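Local coordinates for ricin B-related lectin (Polyporus squamosus, PDB 5MUA), which binds beta-D-galactose through a beta-trefoil lectin domain and carries a calcium-binding, papain-like protease domain that is bound by the inhibitor E-64, at residues 8-13 / 45-50; 17-22 / 35-40; 114-119 / 140-145. All blocks are in the same frame, centred on the assembly; numbering follows the deposited sequence.

Contact 1: residues 8-13 / 45-50; sequences IYYIAS and LNNLWL
I11 lays its CD1 methyl over one face of the W49 indole, 4.0 Å from the centroid of the five-membered ring. This is a CH-pi contact, and the side chains meet at about a right angle. CG1 of I11 stands anti to the carbonyl carbon (chi1 -55°) and carries CD1 over the indole, whose flat, apolar face suits an aliphatic branch. On the other side of the sheet, CG1 of I8 rests 3.8 Å from CD1 of L50, a buried aliphatic pair. Y10 starts away from 45-50, but its ring edge, at CE1, comes to 3.3 Å from N47 OD1, with ring and amide planes 80° apart. N47 has CG between the backbone N and the carbonyl carbon (chi1 71°), which sets its amide against that edge. CD2 of L48 closes on the same CE1.

Behind these side chains is one antiparallel hydrogen-bonded pair, Y9 with W49, with bonds from Y9 N to W49 O (2.8 Å) and from W49 N to Y9 O (3.0 Å). Beyond it the chains part, and a water continues the link, accepting from I11 N (3.0 Å) and donating to N47 O (2.7 Å). Polar ends are fixed from outside: Y10 OH and N47 ND2 share D43 OD1, R256 NH1 also bonds Y10 OH, and W49 NE1 bonds to L21 O.

The contact joins the first strand of the ricin-type beta-trefoil, 7-13, to strand 49-53. Strand 144-152 is the other antiparallel neighbour of 7-13, while V62 of strand 59-64 packs against both I11 and W49, and L21 of strand 19-23 touches I11.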
loop_
_atom_site.group_PDB
_atom_site.type_symbol
_atom_site.label_atom_id
_atom_site.label_comp_id
_atom_site.label_asym_id
_atom_site.label_seq_id
_atom_site.Cartn_x
_atom_site.Cartn_y
_atom_site.Cartn_z
ATOM N N ILE B 8 -14.492 12.183 15.743
ATOM C CA ILE B 8 -14.805 10.812 16.213
ATOM C C ILE B 8 -14.480 10.818 17.679
ATOM O O ILE B 8 -13.421 11.379 18.109
ATOM C CB ILE B 8 -13.960 9.730 15.482
ATOM C CG1 ILE B 8 -14.330 9.803 13.976
ATOM C CG2 ILE B 8 -14.211 8.374 16.064
ATOM C CD1 ILE B 8 -13.372 9.067 13.047
ATOM N N TYR B 9 -15.392 10.249 18.471
ATOM C CA TYR B 9 -15.339 10.351 19.909
ATOM C C TYR B 9 -15.737 9.091 20.625
ATOM O O TYR B 9 -16.523 8.284 20.106
ATOM C CB TYR B 9 -16.323 11.399 20.357
ATOM C CG TYR B 9 -16.106 12.754 19.850
ATOM C CD1 TYR B 9 -16.681 13.189 18.656
ATOM C CD2 TYR B 9 -15.391 13.663 20.608
ATOM C CE1 TYR B 9 -16.488 14.458 18.228
ATOM C CE2 TYR B 9 -15.222 14.981 20.218
ATOM C CZ TYR B 9 -15.792 15.401 19.008
ATOM O OH TYR B 9 -15.616 16.706 18.611
ATOM N N TYR B 10 -15.211 8.897 21.831
ATOM C CA TYR B 10 -15.905 8.063 22.833
ATOM C C TYR B 10 -16.899 8.978 23.512
ATOM O O TYR B 10 -16.618 10.200 23.710
ATOM C CB TYR B 10 -14.945 7.581 23.930
ATOM C CG TYR B 10 -13.851 6.612 23.527
ATOM C CD1 TYR B 10 -14.124 5.454 22.824
ATOM C CD2 TYR B 10 -12.537 6.811 24.021
ATOM C CE1 TYR B 10 -13.097 4.553 22.505
ATOM C CE2 TYR B 10 -11.501 5.903 23.741
ATOM C CZ TYR B 10 -11.781 4.797 22.967
ATOM O OH TYR B 10 -10.776 3.858 22.678
ATOM N N ILE B 11 -18.065 8.447 23.797
ATOM C CA ILE B 11 -19.095 9.205 24.540
ATOM C C ILE B 11 -19.235 8.440 25.856
ATOM O O ILE B 11 -19.776 7.337 25.893
ATOM C CB ILE B 11 -20.429 9.227 23.777
ATOM C CG1 ILE B 11 -20.267 9.779 22.337
ATOM C CG2 ILE B 11 -21.476 10.045 24.556
ATOM C CD1 ILE B 11 -21.536 9.727 21.499
ATOM N N ALA B 12 -18.726 9.009 26.950
ATOM C CA ALA B 12 -18.735 8.314 28.235
ATOM C C ALA B 12 -19.751 8.957 29.163
ATOM O O ALA B 12 -19.925 10.174 29.131
ATOM C CB ALA B 12 -17.361 8.405 28.922
ATOM N N SER B 13 -20.315 8.134 30.002
ATOM C CA SER B 13 -21.258 8.659 31.070
ATOM C C SER B 13 -20.493 9.451 32.101
ATOM O O SER B 13 -19.491 8.991 32.579
ATOM C CB SER B 13 -21.949 7.515 31.782
ATOM O OG SER B 13 -22.820 8.004 32.800
ATOM N N LEU B 45 -14.613 -1.833 18.544
ATOM C CA LEU B 45 -14.663 -0.740 17.597
ATOM C C LEU B 45 -16.057 -0.034 17.571
ATOM O O LEU B 45 -16.144 1.091 17.151
ATOM C CB LEU B 45 -14.311 -1.248 16.188
ATOM C CG LEU B 45 -12.939 -1.866 15.976
ATOM C CD1 LEU B 45 -12.752 -2.349 14.536
ATOM C CD2 LEU B 45 -11.959 -0.746 16.236
ATOM N N ASN B 46 -17.113 -0.759 17.971
ATOM C CA ASN B 46 -18.453 -0.220 18.062
ATOM C C ASN B 46 -18.677 0.755 19.225
ATOM O O ASN B 46 -19.825 1.195 19.439
ATOM C CB ASN B 46 -19.512 -1.338 17.994
ATOM C CG ASN B 46 -19.369 -2.324 19.113
ATOM O OD1 ASN B 46 -18.738 -2.082 20.130
ATOM N ND2 ASN B 46 -19.932 -3.492 18.901
ATOM N N ASN B 47 -17.614 1.106 19.934
ATOM C CA ASN B 47 -17.648 2.246 20.866
ATOM C C ASN B 47 -17.290 3.579 20.235
ATOM O O ASN B 47 -17.182 4.600 20.931
ATOM C CB ASN B 47 -16.848 1.966 22.128
ATOM C CG ASN B 47 -15.344 1.956 21.874
ATOM O OD1 ASN B 47 -14.891 2.374 20.763
ATOM N ND2 ASN B 47 -14.561 1.485 22.888
ATOM N N LEU B 48 -17.041 3.589 18.930
ATOM C CA LEU B 48 -16.575 4.796 18.273
ATOM C C LEU B 48 -17.714 5.504 17.606
ATOM O O LEU B 48 -18.422 4.907 16.816
ATOM C CB LEU B 48 -15.516 4.459 17.237
ATOM C CG LEU B 48 -14.276 3.778 17.845
ATOM C CD1 LEU B 48 -13.423 3.129 16.738
ATOM C CD2 LEU B 48 -13.437 4.783 18.666
ATOM N N TRP B 49 -17.822 6.812 17.855
ATOM C CA TRP B 49 -18.924 7.596 17.302
ATOM C C TRP B 49 -18.445 8.739 16.433
ATOM O O TRP B 49 -17.650 9.612 16.869
ATOM C CB TRP B 49 -19.811 8.142 18.424
ATOM C CG TRP B 49 -20.404 7.025 19.222
ATOM C CD1 TRP B 49 -19.881 6.486 20.369
ATOM C CD2 TRP B 49 -21.570 6.203 18.912
ATOM N NE1 TRP B 49 -20.655 5.470 20.798
ATOM C CE2 TRP B 49 -21.698 5.269 19.948
ATOM C CE3 TRP B 49 -22.537 6.222 17.904
ATOM C CZ2 TRP B 49 -22.746 4.315 19.997
ATOM C CZ3 TRP B 49 -23.597 5.286 17.939
ATOM C CH2 TRP B 49 -23.685 4.339 18.991
ATOM N N LEU B 50 -18.926 8.735 15.188
ATOM C CA LEU B 50 -18.593 9.734 14.192
ATOM C C LEU B 50 -19.721 10.739 14.184
ATOM O O LEU B 50 -20.831 10.409 13.880
ATOM C CB LEU B 50 -18.437 9.106 12.778
ATOM C CG LEU B 50 -18.298 10.103 11.613
ATOM C CD1 LEU B 50 -17.076 11.044 11.732
ATOM C CD2 LEU B 50 -18.152 9.383 10.297
HETATM O O HOH W 1 -18.014 5.533 23.328
#

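Contact 2: residues 17-22 / 35-40; sequences ANTRLA and VIISSD
R20 and S38 form the central hydrogen-bonded pair of an antiparallel hairpin. R20 N reaches S38 O at 2.8 Å and nearly straight (173°), whereas the return bond from S38 N is bent and weak. A22 and I36 form a second such pair, here with both bonds sound (A22 N to I36 O and I36 N to A22 O, each 2.8 Å). At the N18/D40 end, just beyond the strands, D40 N donates to N18 O.

Side-chain polar bonds gather at that end. N18 ND2 donates to the syn lone pair of D40 OD1 at 2.9 Å, and OD1 lies close to the amide plane of N18. Asparagine is apt because it tolerates the positive phi (59°) at this loop position. A water at the edge of the R20 guanidinium accepts from NE at 3.0 Å, donates to S39 O, and lies 2.6 Å from S38 OG.

Packing fills the rest. With CG between the backbone N and the carbonyl carbon (chi1 64°) and its chain extended from CG to NE, R20 lays one guanidinium face against CB of D40, 3.4 Å above its centre. A22 is small enough to let its CB meet CB of S38 at 3.7 Å, and CG2 of T19 touches CB of I37.

R20 and D40 carry opposite charges, yet NH1 of R20 and OD2 of D40 stay 5.0 Å apart. R20 NH2 bonds V42 O, with D43 OD1 a long, weak ion-pair partner, and the arginine makes a cation-pi contact with Y10. The aspartate turns to the N18 amide, so any R20-D40 attraction is probably a longer-range electrostatic one.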
loop_
_atom_site.group_PDB
_atom_site.type_symbol
_atom_site.label_atom_id
_atom_site.label_comp_id
_atom_site.label_asym_id
_atom_site.label_seq_id
_atom_site.Cartn_x
_atom_site.Cartn_y
_atom_site.Cartn_z
ATOM N N ALA B 17 -18.652 5.719 36.540
ATOM C CA ALA B 17 -17.328 5.596 35.982
ATOM C C ALA B 17 -17.178 4.416 35.015
ATOM O O ALA B 17 -17.945 3.440 35.015
ATOM C CB ALA B 17 -16.295 5.437 37.106
ATOM N N ASN B 18 -16.127 4.521 34.211
ATOM C CA ASN B 18 -15.721 3.428 33.354
ATOM C C ASN B 18 -16.761 2.943 32.342
ATOM O O ASN B 18 -16.732 1.803 31.920
ATOM C CB ASN B 18 -15.258 2.274 34.207
ATOM C CG ASN B 18 -14.099 2.643 35.068
ATOM O OD1 ASN B 18 -14.194 2.678 36.294
ATOM N ND2 ASN B 18 -12.991 2.979 34.424
ATOM N N THR B 19 -17.648 3.849 31.943
ATOM C CA THR B 19 -18.813 3.465 31.172
ATOM C C THR B 19 -18.958 4.403 29.979
ATOM O O THR B 19 -18.982 5.622 30.137
ATOM C CB THR B 19 -20.084 3.573 32.085
ATOM O OG1 THR B 19 -19.888 2.707 33.209
ATOM C CG2 THR B 19 -21.316 3.117 31.410
ATOM N N ARG B 20 -19.016 3.816 28.802
ATOM C CA ARG B 20 -19.263 4.593 27.582
ATOM C C ARG B 20 -20.238 3.898 26.634
ATOM O O ARG B 20 -20.612 2.734 26.828
ATOM C CB ARG B 20 -17.944 4.972 26.936
ATOM C CG ARG B 20 -17.171 3.766 26.483
ATOM C CD ARG B 20 -15.743 4.186 26.238
ATOM N NE ARG B 20 -14.877 3.067 26.031
ATOM C CZ ARG B 20 -13.556 3.147 25.996
ATOM N NH1 ARG B 20 -12.939 4.273 26.208
ATOM N NH2 ARG B 20 -12.857 2.064 25.773
ATOM N N LEU B 21 -20.677 4.647 25.619
ATOM C CA LEU B 21 -21.690 4.190 24.749
ATOM C C LEU B 21 -21.112 3.319 23.654
ATOM O O LEU B 21 -20.043 3.591 23.120
ATOM C CB LEU B 21 -22.391 5.358 24.160
ATOM C CG LEU B 21 -23.216 6.175 25.174
ATOM C CD1 LEU B 21 -23.983 7.196 24.349
ATOM C CD2 LEU B 21 -24.201 5.308 25.979
ATOM N N ALA B 22 -21.848 2.296 23.306
ATOM C CA ALA B 22 -21.491 1.438 22.164
ATOM C C ALA B 22 -22.803 0.976 21.498
ATOM O O ALA B 22 -23.897 1.186 22.020
ATOM C CB ALA B 22 -20.646 0.250 22.638
ATOM N N VAL B 35 -28.394 1.099 21.415
ATOM C CA VAL B 35 -27.242 1.764 21.965
ATOM C C VAL B 35 -27.158 1.250 23.390
ATOM O O VAL B 35 -28.175 1.267 24.131
ATOM C CB VAL B 35 -27.352 3.322 21.925
ATOM C CG1 VAL B 35 -26.220 3.981 22.683
ATOM C CG2 VAL B 35 -27.332 3.820 20.498
ATOM N N ILE B 36 -25.973 0.844 23.832
ATOM C CA ILE B 36 -25.773 0.154 25.113
ATOM C C ILE B 36 -24.579 0.779 25.836
ATOM O O ILE B 36 -23.778 1.566 25.263
ATOM C CB ILE B 36 -25.566 -1.377 24.978
ATOM C CG1 ILE B 36 -24.286 -1.711 24.099
ATOM C CG2 ILE B 36 -26.785 -2.044 24.322
ATOM C CD1 ILE B 36 -23.844 -3.192 24.053
ATOM N N ILE B 37 -24.501 0.499 27.127
ATOM C CA ILE B 37 -23.334 0.842 27.913
ATOM C C ILE B 37 -22.251 -0.213 27.663
ATOM O O ILE B 37 -22.562 -1.368 27.422
ATOM C CB ILE B 37 -23.635 0.919 29.442
ATOM C CG1 ILE B 37 -24.092 -0.453 30.022
ATOM C CG2 ILE B 37 -24.609 2.051 29.690
ATOM C CD1 ILE B 37 -24.427 -0.480 31.544
ATOM N N SER B 38 -21.009 0.219 27.827
ATOM C CA SER B 38 -19.815 -0.539 27.497
ATOM C C SER B 38 -18.756 -0.173 28.498
ATOM O O SER B 38 -18.533 1.014 28.799
ATOM C CB SER B 38 -19.349 -0.037 26.102
ATOM O OG SER B 38 -18.254 -0.722 25.694
ATOM N N SER B 39 -18.042 -1.171 28.988
ATOM C CA SER B 39 -16.903 -0.968 29.889
ATOM C C SER B 39 -15.714 -0.352 29.130
ATOM O O SER B 39 -15.336 -0.838 28.069
ATOM C CB SER B 39 -16.440 -2.308 30.491
ATOM O OG SER B 39 -15.250 -2.110 31.271
ATOM N N ASP B 40 -15.109 0.678 29.698
ATOM C CA ASP B 40 -13.861 1.188 29.164
ATOM C C ASP B 40 -12.656 0.280 29.467
ATOM O O ASP B 40 -11.555 0.609 29.027
ATOM C CB ASP B 40 -13.635 2.700 29.435
ATOM C CG ASP B 40 -13.271 3.010 30.868
ATOM O OD1 ASP B 40 -13.067 2.082 31.625
ATOM O OD2 ASP B 40 -13.220 4.208 31.219
HETATM O O HOH W 2 -15.844 0.287 25.438
#

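Contact 3: residues 114-119 / 140-145; sequences GTFVTL and TSQNWT
W144 turns the edge of its indole to the strand backbone, and NE1 donates to V117 O at 3.0 Å and 164°. The oxygen lies in the ring plane, yet the N-H arrives above the plane of the V117 carbonyl, off its lone pairs. A water at the same ring edge lies 2.9 Å from V117 O and 2.7 Å from Q142 O. The far part of the ring is apolar: CZ2 packs on CG1 of V117 at 3.8 Å, the two side chains crossing at about a right angle, and CH2 nears CB of L119. Tryptophan fits because it offers one N-H to a buried carbonyl and hydrocarbon everywhere else.

Q142 runs side by side with T118, both pointing the same way. Its chain, extended beyond CG, brings NE2 to T118 OG1 at 2.9 Å, the hydroxyl sitting 21° out of the amide plane. The T118 hydroxyl gives its proton to F116 O, 2.7 Å from OG1, and accepts from NE2 through the oxygen. The amide is gripped further by Q134 O at NE2 and by I136 N and K107 NZ at OE1, which fixes its rotation. CB of F116 lies 3.7 Å from CD of Q142.

A type I turn from T140 to N143 presents S141 O to L119 N in an almost straight bond of 3.0 Å (175°).

Q142 and W144 fit the Q-x-W signature of ricin B-type beta-trefoils, in which the glutamine ties neighbouring loops and the tryptophan enters the hydrophobic core. Here that ring also touches I11 and I108, in the core of the trefoil.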
loop_
_atom_site.group_PDB
_atom_site.type_symbol
_atom_site.label_atom_id
_atom_site.label_comp_id
_atom_site.label_asym_id
_atom_site.label_seq_id
_atom_site.Cartn_x
_atom_site.Cartn_y
_atom_site.Cartn_z
ATOM N N GLY B 114 -36.745 17.224 22.017
ATOM C CA GLY B 114 -36.235 17.901 23.184
ATOM C C GLY B 114 -35.921 16.988 24.339
ATOM O O GLY B 114 -35.616 17.502 25.423
ATOM N N THR B 115 -36.035 15.656 24.187
ATOM C CA THR B 115 -35.615 14.744 25.268
ATOM C C THR B 115 -34.162 14.369 25.119
ATOM O O THR B 115 -33.547 14.543 24.047
ATOM C CB THR B 115 -36.491 13.496 25.364
ATOM O OG1 THR B 115 -36.424 12.752 24.160
ATOM C CG2 THR B 115 -37.970 13.881 25.595
ATOM N N PHE B 116 -33.583 13.905 26.210
ATOM C CA PHE B 116 -32.123 13.762 26.319
ATOM C C PHE B 116 -31.695 12.322 26.387
ATOM O O PHE B 116 -32.369 11.474 26.982
ATOM C CB PHE B 116 -31.610 14.482 27.569
ATOM C CG PHE B 116 -31.827 15.958 27.533
ATOM C CD1 PHE B 116 -30.935 16.778 26.940
ATOM C CD2 PHE B 116 -32.972 16.520 28.095
ATOM C CE1 PHE B 116 -31.130 18.165 26.891
ATOM C CE2 PHE B 116 -33.184 17.908 28.037
ATOM C CZ PHE B 116 -32.244 18.726 27.470
ATOM N N VAL B 117 -30.526 12.041 25.816
ATOM C CA VAL B 117 -29.951 10.728 25.974
ATOM C C VAL B 117 -29.603 10.538 27.481
ATOM O O VAL B 117 -28.874 11.375 28.066
ATOM C CB VAL B 117 -28.623 10.612 25.163
ATOM C CG1 VAL B 117 -27.931 9.279 25.398
ATOM C CG2 VAL B 117 -28.841 10.843 23.696
ATOM N N THR B 118 -30.057 9.435 28.041
ATOM C CA THR B 118 -30.084 9.213 29.467
ATOM C C THR B 118 -29.629 7.839 29.811
ATOM O O THR B 118 -30.019 6.911 29.193
ATOM C CB THR B 118 -31.523 9.445 29.985
ATOM O OG1 THR B 118 -31.999 10.748 29.547
ATOM C CG2 THR B 118 -31.628 9.269 31.485
ATOM N N LEU B 119 -28.756 7.704 30.807
ATOM C CA LEU B 119 -28.344 6.389 31.326
ATOM C C LEU B 119 -29.344 6.017 32.416
ATOM O O LEU B 119 -29.445 6.717 33.405
ATOM C CB LEU B 119 -26.926 6.473 31.892
ATOM C CG LEU B 119 -26.423 5.177 32.504
ATOM C CD1 LEU B 119 -26.564 4.024 31.557
ATOM C CD2 LEU B 119 -24.960 5.314 32.873
ATOM N N THR B 140 -27.187 13.190 37.485
ATOM C CA THR B 140 -26.344 13.519 36.360
ATOM C C THR B 140 -26.427 12.493 35.224
ATOM O O THR B 140 -25.524 12.446 34.409
ATOM C CB THR B 140 -24.903 13.778 36.769
ATOM O OG1 THR B 140 -24.384 12.631 37.389
ATOM C CG2 THR B 140 -24.797 14.961 37.656
ATOM N N SER B 141 -27.488 11.701 35.193
ATOM C CA SER B 141 -27.623 10.607 34.242
ATOM C C SER B 141 -27.692 11.076 32.790
ATOM O O SER B 141 -27.516 10.256 31.882
ATOM C CB SER B 141 -28.854 9.738 34.586
ATOM O OG SER B 141 -30.080 10.484 34.375
ATOM N N GLN B 142 -27.975 12.347 32.553
ATOM C CA GLN B 142 -27.985 12.890 31.212
ATOM C C GLN B 142 -26.700 13.617 30.820
ATOM O O GLN B 142 -26.649 14.298 29.770
ATOM C CB GLN B 142 -29.184 13.811 31.007
ATOM C CG GLN B 142 -30.469 13.158 31.442
ATOM C CD GLN B 142 -31.710 13.967 31.217
ATOM O OE1 GLN B 142 -31.741 15.170 31.429
ATOM N NE2 GLN B 142 -32.769 13.274 30.861
ATOM N N ASN B 143 -25.644 13.455 31.641
ATOM C CA ASN B 143 -24.422 14.199 31.390
ATOM C C ASN B 143 -23.421 13.180 30.840
ATOM O O ASN B 143 -23.293 12.053 31.365
ATOM C CB ASN B 143 -23.870 14.780 32.669
ATOM C CG ASN B 143 -24.742 15.892 33.223
ATOM O OD1 ASN B 143 -25.668 16.375 32.559
ATOM N ND2 ASN B 143 -24.425 16.318 34.440
ATOM N N TRP B 144 -22.695 13.637 29.852
ATOM C CA TRP B 144 -21.758 12.750 29.071
ATOM C C TRP B 144 -20.468 13.552 28.887
ATOM O O TRP B 144 -20.495 14.778 28.795
ATOM C CB TRP B 144 -22.387 12.426 27.693
ATOM C CG TRP B 144 -23.673 11.712 27.832
ATOM C CD1 TRP B 144 -24.893 12.297 27.894
ATOM C CD2 TRP B 144 -23.883 10.325 28.041
ATOM N NE1 TRP B 144 -25.867 11.343 28.126
ATOM C CE2 TRP B 144 -25.263 10.132 28.234
ATOM C CE3 TRP B 144 -23.033 9.207 28.144
ATOM C CZ2 TRP B 144 -25.805 8.889 28.471
ATOM C CZ3 TRP B 144 -23.562 7.997 28.368
ATOM C CH2 TRP B 144 -24.941 7.818 28.547
ATOM N N THR B 145 -19.361 12.844 28.769
ATOM C CA THR B 145 -18.106 13.419 28.337
ATOM C C THR B 145 -17.740 12.903 26.973
ATOM O O THR B 145 -18.184 11.872 26.601
ATOM C CB THR B 145 -16.974 13.179 29.331
ATOM O OG1 THR B 145 -16.709 11.807 29.460
ATOM C CG2 THR B 145 -17.372 13.724 30.706
HETATM O O HOH W 3 -28.012 14.074 27.482
#

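Overall arrangement
From the N terminus, strand 7-13 is followed by strand 19-23, which turns back in strand 35-39; contact 2 closes that hairpin. The chain then reaches 45-50, where contact 1 closes the wider loop around it, so contact 2 is nested within contact 1. The two share a border, as S13 N probably bonds to T19 O. Contact 3 opens later, in series with both, and closes the loop between strand 116-120 and the start of strand 144-152. That last strand returns beside 7-13, with T145 N probably bonded to A12 O, and L119 packs on I37. Early and late parts of the beta-trefoil are thereby joined.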